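Local coordinates for MCG133388, isoform CRA_f (Mus musculus, PDB 4ZPO), which probably mediates calcium-dependent cell adhesion and may help to establish and maintain specific neuronal connections in the brain, at residues A[107-112]-A[123-128]; A[181-186]-A[197-202]. All blocks are in the same frame, centred on the assembly; numbering follows the deposited sequence.

Contact 1: residues A[107-112]-A[123-128]; sequences PDREMR and FPLDSA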
ATOM      1  N   PRO A 107      -9.961  -1.407   2.051  1.00 80.09           N
ATOM      2  CA  PRO A 107      -9.739   0.041   1.967  1.00 78.58           C
ATOM      3  C   PRO A 107      -8.364   0.466   2.478  1.00 84.26           C
ATOM      4  O   PRO A 107      -7.866   1.520   2.084  1.00 87.56           O
ATOM      5  CB  PRO A 107     -10.849   0.618   2.853  1.00 75.69           C
ATOM      6  CG  PRO A 107     -11.191  -0.483   3.796  1.00 78.35           C
ATOM      7  CD  PRO A 107     -11.030  -1.748   3.006  1.00 78.92           C
ATOM      8  N   ASP A 108      -7.762  -0.345   3.343  1.00 88.46           N
ATOM      9  CA  ASP A 108      -6.453  -0.022   3.900  1.00 92.41           C
ATOM     10  C   ASP A 108      -5.503  -1.219   3.875  1.00 92.25           C
ATOM     11  O   ASP A 108      -5.929  -2.369   3.981  1.00 95.69           O
ATOM     12  CB  ASP A 108      -6.598   0.509   5.329  1.00 97.83           C
ATOM     13  CG  ASP A 108      -7.649  -0.240   6.127  1.00105.98           C
ATOM     14  OD1 ASP A 108      -7.842  -1.448   5.879  1.00111.58           O
ATOM     15  OD2 ASP A 108      -8.286   0.385   7.001  1.00108.03           O
ATOM     16  N   ARG A 109      -4.214  -0.932   3.733  1.00 89.61           N
ATOM     17  CA  ARG A 109      -3.186  -1.964   3.651  1.00 89.96           C
ATOM     18  C   ARG A 109      -1.989  -1.613   4.530  1.00 88.89           C
ATOM     19  O   ARG A 109      -1.470  -0.499   4.468  1.00 87.32           O
ATOM     20  CB  ARG A 109      -2.737  -2.151   2.198  1.00 94.78           C
ATOM     21  CG  ARG A 109      -1.475  -2.983   2.032  1.00101.98           C
ATOM     22  CD  ARG A 109      -1.759  -4.470   2.155  1.00111.95           C
ATOM     23  NE  ARG A 109      -0.528  -5.257   2.187  1.00120.80           N
ATOM     24  CZ  ARG A 109       0.161  -5.616   1.108  1.00125.29           C
ATOM     25  NH1 ARG A 109      -0.255  -5.256  -0.100  1.00126.38           N
ATOM     26  NH2 ARG A 109       1.269  -6.333   1.237  1.00126.71           N
ATOM     27  N   GLU A 110      -1.555  -2.565   5.350  1.00 92.18           N
ATOM     28  CA  GLU A 110      -0.408  -2.349   6.226  1.00 93.73           C
ATOM     29  C   GLU A 110       0.821  -3.109   5.737  1.00 92.59           C
ATOM     30  O   GLU A 110       0.727  -4.270   5.339  1.00 94.02           O
ATOM     31  CB  GLU A 110      -0.741  -2.761   7.662  1.00 96.19           C
ATOM     32  CG  GLU A 110       0.436  -2.669   8.621  1.00 96.05           C
ATOM     33  CD  GLU A 110       0.054  -2.987  10.053  1.00 98.95           C
ATOM     34  OE1 GLU A 110      -1.056  -2.599  10.473  1.00 97.79           O
ATOM     35  OE2 GLU A 110       0.864  -3.628  10.757  1.00101.25           O
ATOM     36  N   MET A 111       1.972  -2.445   5.768  1.00 91.27           N
ATOM     37  CA  MET A 111       3.227  -3.062   5.357  1.00 89.49           C
ATOM     38  C   MET A 111       4.321  -2.880   6.403  1.00 85.80           C
ATOM     39  O   MET A 111       4.703  -1.757   6.731  1.00 83.99           O
ATOM     40  CB  MET A 111       3.694  -2.487   4.019  1.00 90.89           C
ATOM     41  CG  MET A 111       3.058  -3.142   2.810  1.00 89.56           C
ATOM     42  SD  MET A 111       3.765  -2.553   1.261  1.00 86.26           S
ATOM     43  CE  MET A 111       3.273  -3.873   0.158  1.00 99.15           C
ATOM     44  N   ARG A 112       4.820  -3.996   6.922  1.00 85.96           N
ATOM     45  CA  ARG A 112       5.924  -3.970   7.872  1.00 78.26           C
ATOM     46  C   ARG A 112       7.246  -4.177   7.144  1.00 78.84           C
ATOM     47  O   ARG A 112       7.667  -5.309   6.914  1.00 83.65           O
ATOM     48  CB  ARG A 112       5.736  -5.039   8.949  1.00 75.03           C
ATOM     49  CG  ARG A 112       4.399  -4.968   9.665  1.00 79.58           C
ATOM     50  CD  ARG A 112       4.582  -4.826  11.165  1.00 87.46           C
ATOM     51  NE  ARG A 112       3.304  -4.833  11.871  1.00 97.02           N
ATOM     52  CZ  ARG A 112       3.176  -4.697  13.187  1.00106.37           C
ATOM     53  NH1 ARG A 112       4.252  -4.541  13.947  1.00108.88           N
ATOM     54  NH2 ARG A 112       1.971  -4.717  13.743  1.00109.36           N
ATOM     55  N   PHE A 123       7.665  -4.739  -3.557  1.00 85.80           N
ATOM     56  CA  PHE A 123       6.607  -5.162  -2.649  1.00 86.91           C
ATOM     57  C   PHE A 123       5.265  -5.183  -3.376  1.00 89.26           C
ATOM     58  O   PHE A 123       4.769  -4.139  -3.800  1.00 87.97           O
ATOM     59  CB  PHE A 123       6.536  -4.233  -1.433  1.00 84.19           C
ATOM     60  CG  PHE A 123       7.843  -4.084  -0.705  1.00 84.35           C
ATOM     61  CD1 PHE A 123       8.743  -3.093  -1.065  1.00 84.10           C
ATOM     62  CD2 PHE A 123       8.167  -4.927   0.344  1.00 83.84           C
ATOM     63  CE1 PHE A 123       9.943  -2.951  -0.396  1.00 80.76           C
ATOM     64  CE2 PHE A 123       9.366  -4.789   1.017  1.00 83.61           C
ATOM     65  CZ  PHE A 123      10.255  -3.800   0.646  1.00 80.68           C
ATOM     66  N   PRO A 124       4.672  -6.378  -3.520  1.00 90.86           N
ATOM     67  CA  PRO A 124       3.416  -6.550  -4.258  1.00 90.39           C
ATOM     68  C   PRO A 124       2.242  -5.824  -3.605  1.00 89.38           C
ATOM     69  O   PRO A 124       2.214  -5.667  -2.385  1.00 91.03           O
ATOM     70  CB  PRO A 124       3.201  -8.066  -4.234  1.00 90.24           C
ATOM     71  CG  PRO A 124       3.939  -8.529  -3.028  1.00 90.74           C
ATOM     72  CD  PRO A 124       5.145  -7.644  -2.934  1.00 92.30           C
ATOM     73  N   LEU A 125       1.287  -5.388  -4.421  1.00 87.51           N
ATOM     74  CA  LEU A 125       0.119  -4.667  -3.929  1.00 77.61           C
ATOM     75  C   LEU A 125      -1.174  -5.328  -4.391  1.00 78.70           C
ATOM     76  O   LEU A 125      -1.205  -6.001  -5.422  1.00 75.58           O
ATOM     77  CB  LEU A 125       0.156  -3.210  -4.394  1.00 68.58           C
ATOM     78  CG  LEU A 125       1.333  -2.375  -3.888  1.00 72.63           C
ATOM     79  CD1 LEU A 125       1.313  -0.981  -4.495  1.00 70.83           C
ATOM     80  CD2 LEU A 125       1.307  -2.301  -2.374  1.00 71.77           C
ATOM     81  N   ASP A 126      -2.239  -5.137  -3.616  1.00 83.97           N
ATOM     82  CA  ASP A 126      -3.546  -5.684  -3.961  1.00 89.24           C
ATOM     83  C   ASP A 126      -4.054  -5.089  -5.269  1.00 84.08           C
ATOM     84  O   ASP A 126      -4.005  -3.877  -5.469  1.00 83.06           O
ATOM     85  CB  ASP A 126      -4.554  -5.423  -2.838  1.00103.41           C
ATOM     86  CG  ASP A 126      -4.149  -6.070  -1.528  1.00113.90           C
ATOM     87  OD1 ASP A 126      -3.490  -7.130  -1.565  1.00118.74           O
ATOM     88  OD2 ASP A 126      -4.490  -5.519  -0.461  1.00122.80           O
ATOM     89  N   SER A 127      -4.537  -5.948  -6.160  1.00 83.41           N
ATOM     90  CA  SER A 127      -5.029  -5.508  -7.459  1.00 81.50           C
ATOM     91  C   SER A 127      -6.476  -5.034  -7.372  1.00 77.03           C
ATOM     92  O   SER A 127      -7.274  -5.571  -6.602  1.00 74.12           O
ATOM     93  CB  SER A 127      -4.904  -6.635  -8.488  1.00 89.31           C
ATOM     94  OG  SER A 127      -5.387  -6.223  -9.755  1.00 93.38           O
ATOM     95  N   ALA A 128      -6.810  -4.024  -8.171  1.00 74.20           N
ATOM     96  CA  ALA A 128      -8.160  -3.477  -8.182  1.00 69.96           C
ATOM     97  C   ALA A 128      -9.025  -4.175  -9.221  1.00 71.19           C
ATOM     98  O   ALA A 128      -8.516  -4.838 -10.124  1.00 74.81           O
ATOM     99  CB  ALA A 128      -8.125  -1.984  -8.442  1.00 63.95           C
TER
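Arg109 reaches over to the backbone carbonyl of Pro124, and its NH1 gives that oxygen a weak hydrogen bond, 3.4 Å from NH1 to O with an N-H...O angle of 157°. Pro124 O lies near the plane of the guanidinium, at the same edge where Leu125 CA comes to 3.9 Å from NH1. The carboxylate of Asp126 probably adds attraction through charge alone: its OD1 stands 4.0 Å from Arg109 NH1 but well out of the guanidinium plane, so no N-H points at it. Asp126 OD2 comes instead against Arg109 CD, the two side chains passing at a slant. A bend at the second torsion (chi2 79°) turns the Arg109 chain along the other segment instead of letting it run straight on. With an alanine in place of Arg109, Pro124 O would probably lose this weak donor and Asp126 a nearby positive charge.

Two residues on, Met111 does the apolar work with its terminal methyl. CE sits 3.6 Å from Phe123 CB and equally close to Leu125 CD2, crossing the leucine at about a right angle, while Pro124 O also borders the methyl. Beyond CG the methionine is extended, which carries CE down to this cluster. Met111 and Leu125 both go on to touch Leu165 of strand 160-167.

Strands 108-114 and 122-124 belong to different sheets, and no backbone hydrogen bond joins the two segments; side chains make the contact between the sheets, as expected of the two-sheet Greek-key sandwich of a cadherin domain.

Contact 2: residues A[181-186]-A[197-202]; sequences LVLTAV and SLISVI. With MAN (alpha-D-mannopyranose), chain I.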
ATOM      1  N   LEU A 181       0.918   6.067   2.073  1.00 69.58           N
ATOM      2  CA  LEU A 181       0.807   6.237   0.631  1.00 72.01           C
ATOM      3  C   LEU A 181      -0.603   5.907   0.153  1.00 76.71           C
ATOM      4  O   LEU A 181      -1.299   5.092   0.759  1.00 79.58           O
ATOM      5  CB  LEU A 181       1.830   5.358  -0.091  1.00 69.74           C
ATOM      6  CG  LEU A 181       3.282   5.501   0.372  1.00 73.80           C
ATOM      7  CD1 LEU A 181       4.200   4.624  -0.463  1.00 73.49           C
ATOM      8  CD2 LEU A 181       3.729   6.955   0.325  1.00 75.80           C
ATOM      9  N   VAL A 182      -1.020   6.545  -0.936  1.00 71.53           N
ATOM     10  CA  VAL A 182      -2.349   6.314  -1.487  1.00 68.25           C
ATOM     11  C   VAL A 182      -2.276   5.692  -2.877  1.00 70.74           C
ATOM     12  O   VAL A 182      -1.930   6.361  -3.852  1.00 72.23           O
ATOM     13  CB  VAL A 182      -3.165   7.620  -1.564  1.00 68.13           C
ATOM     14  CG1 VAL A 182      -4.530   7.358  -2.185  1.00 61.06           C
ATOM     15  CG2 VAL A 182      -3.315   8.231  -0.181  1.00 74.59           C
ATOM     16  N   LEU A 183      -2.601   4.405  -2.958  1.00 69.70           N
ATOM     17  CA  LEU A 183      -2.647   3.711  -4.237  1.00 63.38           C
ATOM     18  C   LEU A 183      -3.999   3.934  -4.901  1.00 61.07           C
ATOM     19  O   LEU A 183      -5.028   3.476  -4.404  1.00 62.19           O
ATOM     20  CB  LEU A 183      -2.387   2.214  -4.056  1.00 57.95           C
ATOM     21  CG  LEU A 183      -2.457   1.372  -5.331  1.00 55.61           C
ATOM     22  CD1 LEU A 183      -1.438   1.856  -6.352  1.00 51.31           C
ATOM     23  CD2 LEU A 183      -2.250  -0.101  -5.016  1.00 61.16           C
ATOM     24  N   THR A 184      -3.990   4.644  -6.024  1.00 59.83           N
ATOM     25  CA  THR A 184      -5.223   4.973  -6.725  1.00 61.42           C
ATOM     26  C   THR A 184      -5.329   4.220  -8.047  1.00 65.26           C
ATOM     27  O   THR A 184      -4.418   4.268  -8.874  1.00 64.91           O
ATOM     28  CB  THR A 184      -5.328   6.487  -6.996  1.00 63.04           C
ATOM     29  OG1 THR A 184      -5.152   7.208  -5.770  1.00 70.28           O
ATOM     30  CG2 THR A 184      -6.683   6.834  -7.596  1.00 55.39           C
ATOM     31  N   ALA A 185      -6.444   3.522  -8.234  1.00 61.57           N
ATOM     32  CA  ALA A 185      -6.699   2.786  -9.466  1.00 59.14           C
ATOM     33  C   ALA A 185      -7.700   3.533 -10.336  1.00 62.73           C
ATOM     34  O   ALA A 185      -8.767   3.918  -9.866  1.00 67.22           O
ATOM     35  CB  ALA A 185      -7.206   1.395  -9.155  1.00 59.72           C
ATOM     36  N   VAL A 186      -7.354   3.733 -11.604  1.00 61.13           N
ATOM     37  CA  VAL A 186      -8.195   4.501 -12.517  1.00 64.26           C
ATOM     38  C   VAL A 186      -8.551   3.692 -13.762  1.00 67.61           C
ATOM     39  O   VAL A 186      -7.711   2.970 -14.301  1.00 72.07           O
ATOM     40  CB  VAL A 186      -7.497   5.810 -12.951  1.00 59.20           C
ATOM     41  CG1 VAL A 186      -8.472   6.726 -13.669  1.00 59.90           C
ATOM     42  CG2 VAL A 186      -6.892   6.517 -11.749  1.00 53.07           C
ATOM     43  N   SER A 197      -6.679   2.903  -2.092  1.00 74.08           N
ATOM     44  CA  SER A 197      -6.275   1.960  -1.060  1.00 75.31           C
ATOM     45  C   SER A 197      -5.163   2.592  -0.231  1.00 73.39           C
ATOM     46  O   SER A 197      -4.092   2.903  -0.752  1.00 73.29           O
ATOM     47  CB  SER A 197      -5.813   0.639  -1.674  1.00 78.18           C
ATOM     48  OG  SER A 197      -5.572  -0.332  -0.672  1.00 84.68           O
ATOM     49  N   LEU A 198      -5.426   2.797   1.055  1.00 75.64           N
ATOM     50  CA  LEU A 198      -4.492   3.503   1.926  1.00 76.92           C
ATOM     51  C   LEU A 198      -3.395   2.578   2.446  1.00 73.45           C
ATOM     52  O   LEU A 198      -3.632   1.748   3.324  1.00 70.27           O
ATOM     53  CB  LEU A 198      -5.246   4.150   3.094  1.00 77.44           C
ATOM     54  CG  LEU A 198      -4.552   5.256   3.895  1.00 79.79           C
ATOM     55  CD1 LEU A 198      -3.701   4.689   5.024  1.00 81.83           C
ATOM     56  CD2 LEU A 198      -3.713   6.135   2.977  1.00 79.67           C
ATOM     57  N   ILE A 199      -2.191   2.733   1.904  1.00 69.49           N
ATOM     58  CA  ILE A 199      -1.051   1.925   2.318  1.00 72.23           C
ATOM     59  C   ILE A 199      -0.229   2.635   3.389  1.00 74.62           C
ATOM     60  O   ILE A 199       0.311   3.716   3.152  1.00 74.95           O
ATOM     61  CB  ILE A 199      -0.132   1.592   1.128  1.00 74.81           C
ATOM     62  CG1 ILE A 199      -0.938   0.967  -0.011  1.00 77.69           C
ATOM     63  CG2 ILE A 199       0.993   0.666   1.569  1.00 74.13           C
ATOM     64  CD1 ILE A 199      -0.154   0.817  -1.294  1.00 78.58           C
ATOM     65  N   SER A 200      -0.138   2.024   4.566  1.00 71.22           N
ATOM     66  CA  SER A 200       0.660   2.582   5.650  1.00 70.43           C
ATOM     67  C   SER A 200       1.890   1.719   5.905  1.00 72.75           C
ATOM     68  O   SER A 200       1.791   0.628   6.468  1.00 74.33           O
ATOM     69  CB  SER A 200      -0.172   2.712   6.928  1.00 70.28           C
ATOM     70  OG  SER A 200      -0.538   1.441   7.431  1.00 73.30           O
ATOM     71  N   VAL A 201       3.050   2.213   5.485  1.00 73.57           N
ATOM     72  CA  VAL A 201       4.300   1.482   5.653  1.00 71.21           C
ATOM     73  C   VAL A 201       4.854   1.645   7.064  1.00 74.94           C
ATOM     74  O   VAL A 201       5.148   2.758   7.501  1.00 78.83           O
ATOM     75  CB  VAL A 201       5.366   1.946   4.641  1.00 68.86           C
ATOM     76  CG1 VAL A 201       6.686   1.234   4.897  1.00 73.84           C
ATOM     77  CG2 VAL A 201       4.891   1.703   3.220  1.00 64.30           C
ATOM     78  N   ILE A 202       4.992   0.530   7.772  1.00 75.23           N
ATOM     79  CA  ILE A 202       5.577   0.541   9.107  1.00 72.68           C
ATOM     80  C   ILE A 202       7.054   0.179   9.036  1.00 68.09           C
ATOM     81  O   ILE A 202       7.407  -0.954   8.715  1.00 71.37           O
ATOM     82  CB  ILE A 202       4.863  -0.442  10.055  1.00 69.22           C
ATOM     83  CG1 ILE A 202       3.344  -0.293   9.943  1.00 62.25           C
ATOM     84  CG2 ILE A 202       5.328  -0.231  11.489  1.00 61.56           C
ATOM     85  CD1 ILE A 202       2.831   1.059  10.373  1.00 61.11           C
TER
HETATM   86  C1  MAN I 409      -9.685   8.985  -8.599  1.00 83.97           C
HETATM   87  C2  MAN I 409     -10.471  10.000  -7.748  1.00 94.21           C
HETATM   88  C3  MAN I 409     -11.517  10.704  -8.614  1.00 99.46           C
HETATM   89  C4  MAN I 409     -10.880  11.290  -9.883  1.00102.04           C
HETATM   90  C5  MAN I 409     -10.144  10.183 -10.652  1.00 97.08           C
HETATM   91  C6  MAN I 409      -9.397  10.706 -11.863  1.00100.57           C
HETATM   92  O2  MAN I 409      -9.616  11.035  -7.256  1.00 94.41           O
HETATM   93  O3  MAN I 409     -12.206  11.723  -7.892  1.00100.43           O
HETATM   94  O4  MAN I 409     -11.888  11.844 -10.716  1.00110.14           O
HETATM   95  O5  MAN I 409      -9.174   9.556  -9.784  1.00 92.19           O
HETATM   96  O6  MAN I 409      -8.406   9.749 -12.214  1.00106.18           O
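Leu181 N donates to Ile199 O over 2.7 Å, almost straight at 173°, and Ile199 N returns the bond to Leu181 O at 2.8 Å. Two residues along each strand, Leu183 and Ser197 form a second reciprocal pair, with Leu183 N to Ser197 O at 3.1 Å and Ser197 N to Leu183 O at 2.9 Å. Between these hydrogen-bonded pairs, Val182 faces Leu198 as a non-hydrogen-bonded pair.

This is the antiparallel hairpin of strands 178-187 and 194-204, the central pair in a four-stranded sheet of the second cadherin domain. The N-to-C directions of the two short segments make 148°, some 30° short of exactly antiparallel, which reflects the twist of the sheet.

Leu181, Leu183, Ser197 and Ile199 lie on one face. Ile199 CG1 stands anti to the carbonyl carbon (chi1 -53°), and the chain then extends so that CD1 rests 3.8 Å from Leu183 CB. Leu183 and Ile199 both also meet Leu125 from the facing side of the sandwich. Ser197 OG makes a weak hydrogen bond to Thr106 O.

On the other face Val182 CG2 and Leu198 CD2 touch at 3.8 Å, the branches slanting past one another, and the same Leu198 methyl leans over Leu181 O. Sugars border Val182, Thr184 and Val186: one mannose ring lies beside Thr184, whose CG2 is 3.8 Å from its C1, and its O6 rests by the methyls of Val186, at 3.4 Å from CG1. Ser194, an O-mannosylated residue, neighbours this sugar, while a second mannose touches Val182.

In the fold
Contacts 1 and 2 belong to the same domain, their centres about 7 Å apart. Strand 108-114 runs parallel to strand 194-204, and Arg109 N lies 2.8 Å from Leu198 O, a probable hydrogen bond that ties contact 1 to the hairpin of contact 2. The segment 123-128 meets that hairpin from across the core: Leu125 CD2 packs on Ile199 CD1 at 3.6 Å, and Ala128 CB on Ala185 CB at the same distance. The mannose beside Val182 borders both contacts, touching Pro107 of contact 1 and Ser197 of contact 2. The calcium sites are farther off: the side chain of Phe123 is about 11 Å from that of the calcium ligand Glu115.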